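Local coordinates for protein agmatine ureohydrolase (Thermoplasma volcanium GSS1, PDB 3PZL) that probably hydrolyses agmatine to putrescine and urea, as a member of the arginase family that holds two manganese ions per subunit, at residues B[43-48]-B[52-57]; B[98-103]-B[130-135]; B[122-127]-B[227-232]. All blocks are in the same frame, centred on the assembly; numbering follows the deposited sequence.

Contact 1: B[43-48]-B[52-57]; sequences PFDNTS and RGSKYA
D45 and R52 anchor a buried polar clasp in which the loop between strand 37-42 and helix 57-65 closes on itself. The long side chain of R52, bent about its CG-CD bond (chi3 -109°), brings its guanidinium among the backbone atoms of 45-48. There it grips one carbonyl oxygen side-on: NE of R52 reaches S48 O at 2.9 Å and NH2 of R52 reaches the same oxygen at 3.0 Å. The third nitrogen, NH1 of R52, donates to N46 OD1 at 3.1 Å, meeting a lone pair in the plane of the amide although the amide and guanidinium planes are almost perpendicular (88°). The carbonyl oxygen of D45 lies over one face of the guanidinium, where no N-H of R52 points at it; the backbone N of S48 donates to it instead. ND2 of N46 turns to the backbone oxygen of E94.

The carboxylate of D45 serves the backbone of the returning arm. Its OD2 accepts from G53 N at 3.1 Å through the syn lone pair, and weakly from K55 N at 3.3 Å. Glycine suits position 53, whose positive phi (123°) would press a beta-carbon against the preceding carbonyl. Beside this network, P43 CB rests against K55 O at 3.3 Å.

At the outer end, N46 and R52 pack on R52 of a second subunit, while S48 OG bonds E123 next to the metal ligand H124. Such a loop, leaving the C-terminal end of a strand of the central parallel sheet, is consistent with a place at the active-site rim of the arginase fold.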
loop_
_atom_site.group_PDB
_atom_site.type_symbol
_atom_site.label_atom_id
_atom_site.label_comp_id
_atom_site.label_asym_id
_atom_site.label_seq_id
_atom_site.Cartn_x
_atom_site.Cartn_y
_atom_site.Cartn_z
ATOM N N PRO B 43 22.662 9.765 -1.698
ATOM C CA PRO B 43 21.774 8.620 -1.781
ATOM C C PRO B 43 22.503 7.297 -1.627
ATOM O O PRO B 43 22.667 6.555 -2.601
ATOM C CB PRO B 43 21.177 8.743 -3.189
ATOM C CG PRO B 43 22.018 9.738 -3.908
ATOM C CD PRO B 43 23.105 10.205 -3.026
ATOM N N PHE B 44 22.948 6.994 -0.420
ATOM C CA PHE B 44 23.742 5.790 -0.213
ATOM C C PHE B 44 23.137 4.894 0.850
ATOM O O PHE B 44 22.660 5.350 1.879
ATOM C CB PHE B 44 25.197 6.107 0.113
ATOM C CG PHE B 44 25.984 4.904 0.502
ATOM C CD1 PHE B 44 26.567 4.116 -0.471
ATOM C CD2 PHE B 44 26.135 4.551 1.843
ATOM C CE1 PHE B 44 27.297 3.004 -0.124
ATOM C CE2 PHE B 44 26.857 3.443 2.193
ATOM C CZ PHE B 44 27.439 2.670 1.208
ATOM N N ASP B 45 23.231 3.595 0.619
ATOM C CA ASP B 45 22.308 2.668 1.243
ATOM C C ASP B 45 22.935 1.317 1.467
ATOM O O ASP B 45 22.357 0.476 2.159
ATOM C CB ASP B 45 21.159 2.459 0.258
ATOM C CG ASP B 45 19.899 2.191 0.937
ATOM O OD1 ASP B 45 19.996 1.897 2.162
ATOM O OD2 ASP B 45 18.824 2.265 0.268
ATOM N N ASN B 46 24.090 1.106 0.843
ATOM C CA ASN B 46 24.597 -0.228 0.599
ATOM C C ASN B 46 25.301 -0.836 1.802
ATOM O O ASN B 46 26.356 -1.477 1.690
ATOM C CB ASN B 46 25.502 -0.240 -0.641
ATOM C CG ASN B 46 25.457 -1.553 -1.361
ATOM O OD1 ASN B 46 24.378 -2.140 -1.522
ATOM N ND2 ASN B 46 26.622 -2.042 -1.774
ATOM N N THR B 47 24.707 -0.638 2.962
ATOM C CA THR B 47 25.160 -1.330 4.150
ATOM C C THR B 47 23.934 -1.667 5.020
ATOM O O THR B 47 24.069 -2.300 6.077
ATOM C CB THR B 47 26.258 -0.490 4.911
ATOM O OG1 THR B 47 27.368 -1.319 5.255
ATOM C CG2 THR B 47 25.734 0.151 6.152
ATOM N N SER B 48 22.755 -1.250 4.553
ATOM C CA SER B 48 21.527 -1.321 5.343
ATOM C C SER B 48 20.838 -2.657 5.170
ATOM O O SER B 48 20.538 -3.066 4.058
ATOM C CB SER B 48 20.549 -0.198 4.950
ATOM O OG SER B 48 21.005 1.067 5.395
ATOM N N ARG B 52 15.106 -1.287 3.351
ATOM C CA ARG B 52 15.933 -0.563 2.412
ATOM C C ARG B 52 15.172 0.531 1.654
ATOM O O ARG B 52 13.957 0.561 1.699
ATOM C CB ARG B 52 16.711 -1.512 1.517
ATOM C CG ARG B 52 18.029 -0.906 1.179
ATOM C CD ARG B 52 18.912 -1.846 0.477
ATOM N NE ARG B 52 20.044 -2.331 1.264
ATOM C CZ ARG B 52 21.314 -2.180 0.899
ATOM N NH1 ARG B 52 21.628 -1.539 -0.235
ATOM N NH2 ARG B 52 22.277 -2.695 1.648
ATOM N N GLY B 53 15.882 1.476 1.040
ATOM C CA GLY B 53 15.221 2.651 0.458
ATOM C C GLY B 53 15.687 4.019 0.943
ATOM O O GLY B 53 15.273 5.029 0.394
ATOM N N SER B 54 16.554 4.073 1.952
ATOM C CA SER B 54 17.224 5.346 2.317
ATOM C C SER B 54 17.690 6.186 1.113
ATOM O O SER B 54 17.473 7.399 1.100
ATOM C CB SER B 54 18.446 5.088 3.171
ATOM O OG SER B 54 18.052 5.064 4.498
ATOM N N LYS B 55 18.341 5.546 0.130
ATOM C CA LYS B 55 18.729 6.219 -1.102
ATOM C C LYS B 55 17.718 7.281 -1.574
ATOM O O LYS B 55 18.125 8.291 -2.107
ATOM C CB LYS B 55 18.923 5.200 -2.249
ATOM C CG LYS B 55 19.982 4.144 -2.020
ATOM C CD LYS B 55 20.317 3.280 -3.270
ATOM C CE LYS B 55 21.764 2.615 -3.119
ATOM N NZ LYS B 55 22.403 2.136 -4.407
ATOM N N TYR B 56 16.416 7.035 -1.414
ATOM C CA TYR B 56 15.403 7.905 -2.015
ATOM C C TYR B 56 14.949 8.985 -1.035
ATOM O O TYR B 56 14.057 9.790 -1.348
ATOM C CB TYR B 56 14.175 7.127 -2.554
ATOM C CG TYR B 56 14.507 5.985 -3.493
ATOM C CD1 TYR B 56 15.061 6.233 -4.768
ATOM C CD2 TYR B 56 14.288 4.663 -3.116
ATOM C CE1 TYR B 56 15.394 5.206 -5.634
ATOM C CE2 TYR B 56 14.608 3.612 -3.979
ATOM C CZ TYR B 56 15.157 3.883 -5.238
ATOM O OH TYR B 56 15.469 2.816 -6.078
ATOM N N ALA B 57 15.554 9.021 0.149
ATOM C CA ALA B 57 15.102 9.973 1.168
ATOM C C ALA B 57 15.251 11.428 0.699
ATOM O O ALA B 57 14.302 12.200 0.799
ATOM C CB ALA B 57 15.791 9.732 2.489
#

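Contact 2: B[98-103]-B[130-135]; sequences YVIDTV and AVRALP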
loop_
_atom_site.group_PDB
_atom_site.type_symbol
_atom_site.label_atom_id
_atom_site.label_comp_id
_atom_site.label_asym_id
_atom_site.label_seq_id
_atom_site.Cartn_x
_atom_site.Cartn_y
_atom_site.Cartn_z
ATOM N N TYR B 98 34.380 5.071 -0.520
ATOM C CA TYR B 98 34.282 6.129 -1.530
ATOM C C TYR B 98 33.305 7.271 -1.200
ATOM O O TYR B 98 33.596 8.443 -1.499
ATOM C CB TYR B 98 33.963 5.553 -2.910
ATOM C CG TYR B 98 33.829 6.608 -3.987
ATOM C CD1 TYR B 98 34.938 7.345 -4.423
ATOM C CD2 TYR B 98 32.583 6.874 -4.565
ATOM C CE1 TYR B 98 34.807 8.327 -5.409
ATOM C CE2 TYR B 98 32.441 7.840 -5.556
ATOM C CZ TYR B 98 33.555 8.564 -5.975
ATOM O OH TYR B 98 33.387 9.522 -6.958
ATOM N N VAL B 99 32.155 6.942 -0.607
ATOM C CA VAL B 99 31.180 7.966 -0.222
ATOM C C VAL B 99 31.680 8.779 0.985
ATOM O O VAL B 99 31.777 10.007 0.923
ATOM C CB VAL B 99 29.788 7.365 0.044
ATOM C CG1 VAL B 99 28.898 8.370 0.739
ATOM C CG2 VAL B 99 29.125 6.941 -1.244
ATOM N N ILE B 100 32.037 8.089 2.060
ATOM C CA ILE B 100 32.611 8.733 3.234
ATOM C C ILE B 100 33.758 9.684 2.898
ATOM O O ILE B 100 33.858 10.759 3.497
ATOM C CB ILE B 100 33.109 7.716 4.253
ATOM C CG1 ILE B 100 31.955 6.885 4.765
ATOM C CG2 ILE B 100 33.751 8.405 5.439
ATOM C CD1 ILE B 100 32.408 5.828 5.720
ATOM N N ASP B 101 34.632 9.293 1.970
ATOM C CA ASP B 101 35.730 10.161 1.523
ATOM C C ASP B 101 35.160 11.320 0.761
ATOM O O ASP B 101 35.697 12.406 0.823
ATOM C CB ASP B 101 36.714 9.435 0.609
ATOM C CG ASP B 101 37.493 8.375 1.331
ATOM O OD1 ASP B 101 37.377 8.288 2.567
ATOM O OD2 ASP B 101 38.215 7.617 0.651
ATOM N N THR B 102 34.067 11.104 0.044
ATOM C CA THR B 102 33.487 12.179 -0.748
ATOM C C THR B 102 32.840 13.194 0.177
ATOM O O THR B 102 33.010 14.402 -0.005
ATOM C CB THR B 102 32.456 11.671 -1.774
ATOM O OG1 THR B 102 33.074 10.734 -2.678
ATOM C CG2 THR B 102 31.879 12.840 -2.549
ATOM N N VAL B 103 32.101 12.696 1.166
ATOM C CA VAL B 103 31.458 13.558 2.147
ATOM C C VAL B 103 32.484 14.462 2.826
ATOM O O VAL B 103 32.272 15.690 2.878
ATOM C CB VAL B 103 30.622 12.749 3.181
ATOM C CG1 VAL B 103 30.290 13.568 4.408
ATOM C CG2 VAL B 103 29.333 12.275 2.537
ATOM N N ALA B 130 31.624 13.519 7.565
ATOM C CA ALA B 130 31.510 14.813 8.198
ATOM C C ALA B 130 32.332 14.912 9.502
ATOM O O ALA B 130 32.940 15.948 9.768
ATOM C CB ALA B 130 30.047 15.148 8.419
ATOM N N VAL B 131 32.399 13.830 10.281
ATOM C CA VAL B 131 33.147 13.846 11.549
ATOM C C VAL B 131 34.666 13.985 11.360
ATOM O O VAL B 131 35.342 14.491 12.235
ATOM C CB VAL B 131 32.864 12.609 12.416
ATOM C CG1 VAL B 131 33.491 12.779 13.802
ATOM C CG2 VAL B 131 31.368 12.371 12.550
ATOM N N ARG B 132 35.192 13.540 10.219
ATOM C CA ARG B 132 36.622 13.665 9.922
ATOM C C ARG B 132 36.967 15.130 9.734
ATOM O O ARG B 132 38.118 15.515 9.900
ATOM C CB ARG B 132 37.012 12.913 8.639
ATOM C CG ARG B 132 37.053 11.397 8.729
ATOM C CD ARG B 132 37.267 10.805 7.340
ATOM N NE ARG B 132 37.218 9.343 7.309
ATOM C CZ ARG B 132 37.334 8.604 6.207
ATOM N NH1 ARG B 132 37.524 9.171 5.019
ATOM N NH2 ARG B 132 37.253 7.293 6.296
ATOM N N ALA B 133 35.975 15.940 9.378
ATOM C CA ALA B 133 36.227 17.325 9.053
ATOM C C ALA B 133 36.216 18.283 10.267
ATOM O O ALA B 133 36.627 19.455 10.175
ATOM C CB ALA B 133 35.296 17.762 7.969
ATOM N N LEU B 134 35.783 17.762 11.413
ATOM C CA LEU B 134 35.588 18.569 12.625
ATOM C C LEU B 134 36.859 19.124 13.269
ATOM O O LEU B 134 37.826 18.399 13.493
ATOM C CB LEU B 134 34.796 17.775 13.673
ATOM C CG LEU B 134 33.414 17.265 13.252
ATOM C CD1 LEU B 134 32.759 16.603 14.432
ATOM C CD2 LEU B 134 32.504 18.375 12.677
ATOM N N PRO B 135 36.854 20.429 13.582
ATOM C CA PRO B 135 37.868 21.043 14.457
ATOM C C PRO B 135 37.859 20.466 15.892
ATOM O O PRO B 135 36.924 19.757 16.278
ATOM C CB PRO B 135 37.461 22.523 14.464
ATOM C CG PRO B 135 36.674 22.727 13.215
ATOM C CD PRO B 135 35.962 21.433 12.967
#
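OD1 of D101 receives NH1 of R132 at 2.6 Å in a salt bridge that ties two helices, 96-112 and 126-132, on the same side of the central parallel sheet of the alpha/beta arginase fold. The helices precede and follow strand 116-121, so the bond joins neighbours around one strand. The oxygen lies close to the guanidinium plane and is approached nearly end-on, with an N-H...O angle of 153°, while the carboxylate plane is turned 42° from that of the guanidinium. A second acid, E104, makes only a long, weak ion pair with the same NH1.

R132 can span the gap because its chain is extended from CG to NE (chi3 -176°). This carries the charge to the partly exposed edge, where D101 comes from the solvent-facing side of its helix. I100 lays its CG2 methyl over the centre of one face of the charged group, 3.7 Å from R132 CZ, and the two side chains cross at about a right angle. Y158 also touches both of them.

Deeper still, the contact becomes apolar, and the small A130 lets the helices come close. V103 CG1 stands 4.3 Å from A130 CB and 3.4 Å from the backbone N of A130.

Contact 3: B[122-127]-B[227-232]; sequences GEHSIT and SVDMDG. With MN (manganese (II) ion), chain F; MN (manganese (II) ion), chain G.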
loop_
_atom_site.group_PDB
_atom_site.type_symbol
_atom_site.label_atom_id
_atom_site.label_comp_id
_atom_site.label_asym_id
_atom_site.label_seq_id
_atom_site.Cartn_x
_atom_site.Cartn_y
_atom_site.Cartn_z
ATOM N N GLY B 122 20.867 8.853 3.079
ATOM C CA GLY B 122 20.241 7.605 3.333
ATOM C C GLY B 122 20.827 7.166 4.668
ATOM O O GLY B 122 20.422 7.695 5.733
ATOM N N GLU B 123 21.784 6.233 4.616
ATOM C CA GLU B 123 22.361 5.613 5.827
ATOM C C GLU B 123 23.057 6.588 6.741
ATOM O O GLU B 123 23.306 7.736 6.363
ATOM C CB GLU B 123 23.409 4.582 5.478
ATOM C CG GLU B 123 22.899 3.374 4.856
ATOM C CD GLU B 123 23.992 2.399 4.601
ATOM O OE1 GLU B 123 25.185 2.749 4.785
ATOM O OE2 GLU B 123 23.645 1.269 4.214
ATOM N N HIS B 124 23.381 6.097 7.934
ATOM C CA HIS B 124 24.037 6.893 8.965
ATOM C C HIS B 124 25.545 6.921 8.766
ATOM O O HIS B 124 26.232 7.770 9.324
ATOM C CB HIS B 124 23.712 6.369 10.368
ATOM C CG HIS B 124 23.863 7.394 11.439
ATOM N ND1 HIS B 124 23.437 7.173 12.745
ATOM C CD2 HIS B 124 24.380 8.656 11.393
ATOM C CE1 HIS B 124 23.709 8.253 13.462
ATOM N NE2 HIS B 124 24.292 9.159 12.670
ATOM N N SER B 125 26.067 6.014 7.962
ATOM C CA SER B 125 27.501 5.939 7.837
ATOM C C SER B 125 28.068 7.104 7.052
ATOM O O SER B 125 29.268 7.320 7.083
ATOM C CB SER B 125 27.925 4.628 7.208
ATOM O OG SER B 125 27.321 4.487 5.931
ATOM N N ILE B 126 27.235 7.877 6.371
ATOM C CA ILE B 126 27.743 9.067 5.718
ATOM C C ILE B 126 28.262 10.110 6.705
ATOM O O ILE B 126 29.085 10.949 6.339
ATOM C CB ILE B 126 26.714 9.680 4.812
ATOM C CG1 ILE B 126 25.467 10.095 5.590
ATOM C CG2 ILE B 126 26.343 8.690 3.727
ATOM C CD1 ILE B 126 24.446 10.861 4.775
ATOM N N THR B 127 27.753 10.052 7.943
ATOM C CA THR B 127 28.132 10.946 9.053
ATOM C C THR B 127 29.618 10.863 9.387
ATOM O O THR B 127 30.251 11.866 9.636
ATOM C CB THR B 127 27.262 10.664 10.307
ATOM O OG1 THR B 127 25.948 11.136 10.057
ATOM C CG2 THR B 127 27.740 11.384 11.508
ATOM N N SER B 227 23.845 15.228 14.457
ATOM C CA SER B 227 23.493 14.135 13.563
ATOM C C SER B 227 22.225 13.402 14.042
ATOM O O SER B 227 22.209 12.813 15.144
ATOM C CB SER B 227 24.641 13.166 13.458
ATOM O OG SER B 227 24.372 12.300 12.395
ATOM N N VAL B 228 21.164 13.460 13.230
ATOM C CA VAL B 228 19.889 12.875 13.608
ATOM C C VAL B 228 19.586 11.569 12.851
ATOM O O VAL B 228 19.258 11.576 11.646
ATOM C CB VAL B 228 18.765 13.844 13.411
ATOM C CG1 VAL B 228 17.536 13.297 14.004
ATOM C CG2 VAL B 228 19.064 15.123 14.067
ATOM N N ASP B 229 19.730 10.444 13.565
ATOM C CA ASP B 229 19.383 9.129 13.045
ATOM C C ASP B 229 17.895 9.012 13.305
ATOM O O ASP B 229 17.428 8.968 14.444
ATOM C CB ASP B 229 20.135 8.059 13.810
ATOM C CG ASP B 229 20.005 6.668 13.198
ATOM O OD1 ASP B 229 18.912 6.350 12.683
ATOM O OD2 ASP B 229 20.997 5.891 13.266
HETATM N N MSE B 230 17.140 8.982 12.230
HETATM C CA MSE B 230 15.725 9.255 12.304
HETATM C C MSE B 230 14.985 8.248 13.175
HETATM O O MSE B 230 13.894 8.537 13.670
HETATM C CB MSE B 230 15.183 9.262 10.903
HETATM C CG MSE B 230 13.953 10.038 10.734
HETATM SE SE MSE B 230 14.108 12.000 10.898
HETATM C CE MSE B 230 12.165 12.288 10.595
ATOM N N ASP B 231 15.581 7.069 13.365
ATOM C CA ASP B 231 14.971 6.001 14.184
ATOM C C ASP B 231 15.090 6.221 15.722
ATOM O O ASP B 231 14.488 5.489 16.514
ATOM C CB ASP B 231 15.543 4.645 13.785
ATOM C CG ASP B 231 16.983 4.499 14.162
ATOM O OD1 ASP B 231 17.631 5.497 14.563
ATOM O OD2 ASP B 231 17.495 3.380 14.087
ATOM N N GLY B 232 15.856 7.221 16.139
ATOM C CA GLY B 232 15.826 7.671 17.532
ATOM C C GLY B 232 14.456 8.158 17.994
ATOM O O GLY B 232 14.158 8.180 19.179
HETATM MN MN MN F . 22.819 4.885 13.204
HETATM MN MN MN G . 19.924 4.051 14.477
#
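The imidazole of H124 and the carboxylate of D229 stand almost perpendicular, their planes 88° apart, and meet at a manganese ion; the ring's far edge is turned to S227 OG and, in its plane, T127 OG1. I142 and V271, from strands 138-143 and 265-271, touch the same histidine. This is the two-manganese centre of the arginase fold, built from strand ends and loops at the C-terminal edge of the parallel sheet.

ND1 of H124 binds the ion of chain F at 2.4 Å, and D229 OD2 binds that ion at 2.1 Å. D144 and D148 complete its set of protein ligands. The same D229 OD2 also reaches the ion of chain G, at 2.5 Å, so a single carboxylate oxygen bridges the pair. D144 and H146 are the other ligands of the second metal besides D231. The first torsion of H124 (chi1 -157°) turns CG away from the backbone N and swings the ring across to the end of strand 223-229.

Histidine suits this place because it has a nitrogen for each side. While ND1 faces the metal, NE2 donates to S227 OG at 3.2 Å; the bond is moderately bent (140°), with the oxygen tilted somewhat from the ring plane. It should help fix the rotation of the ring. Behind it D269 forms a second shell: one carboxylate oxygen bonds S227 OG and the other bonds T127 OG1, so the two hydroxyls that line the buried edge have an acidic partner in common.

Past D229 the chain makes a short 3-10 turn that brings D231 back, two residues on, to the second metal. D231 approaches it with both oxygens, OD2 at 2.5 Å from the manganese of chain G and OD1 at 2.7 Å.

Contact 3 lies nearest the centre of the chain and is fully buried, its chemistry being metal coordination. Contact 1 is buried too, but within one loop and beside a subunit interface, and it relies on an arginine and an aspartate bonded to backbone atoms. Contact 2, farther from the manganese ions, is helix-to-helix packing with a salt bridge at its partly exposed edge. Residues 122-127 join all three. E123 bonds F44 and S48 of contact 1; I126, on helix 126-132, which contact 2 also uses, packs against V99 and V103. F44 in turn touches V99, tying loop 43-48 to helix 96-112.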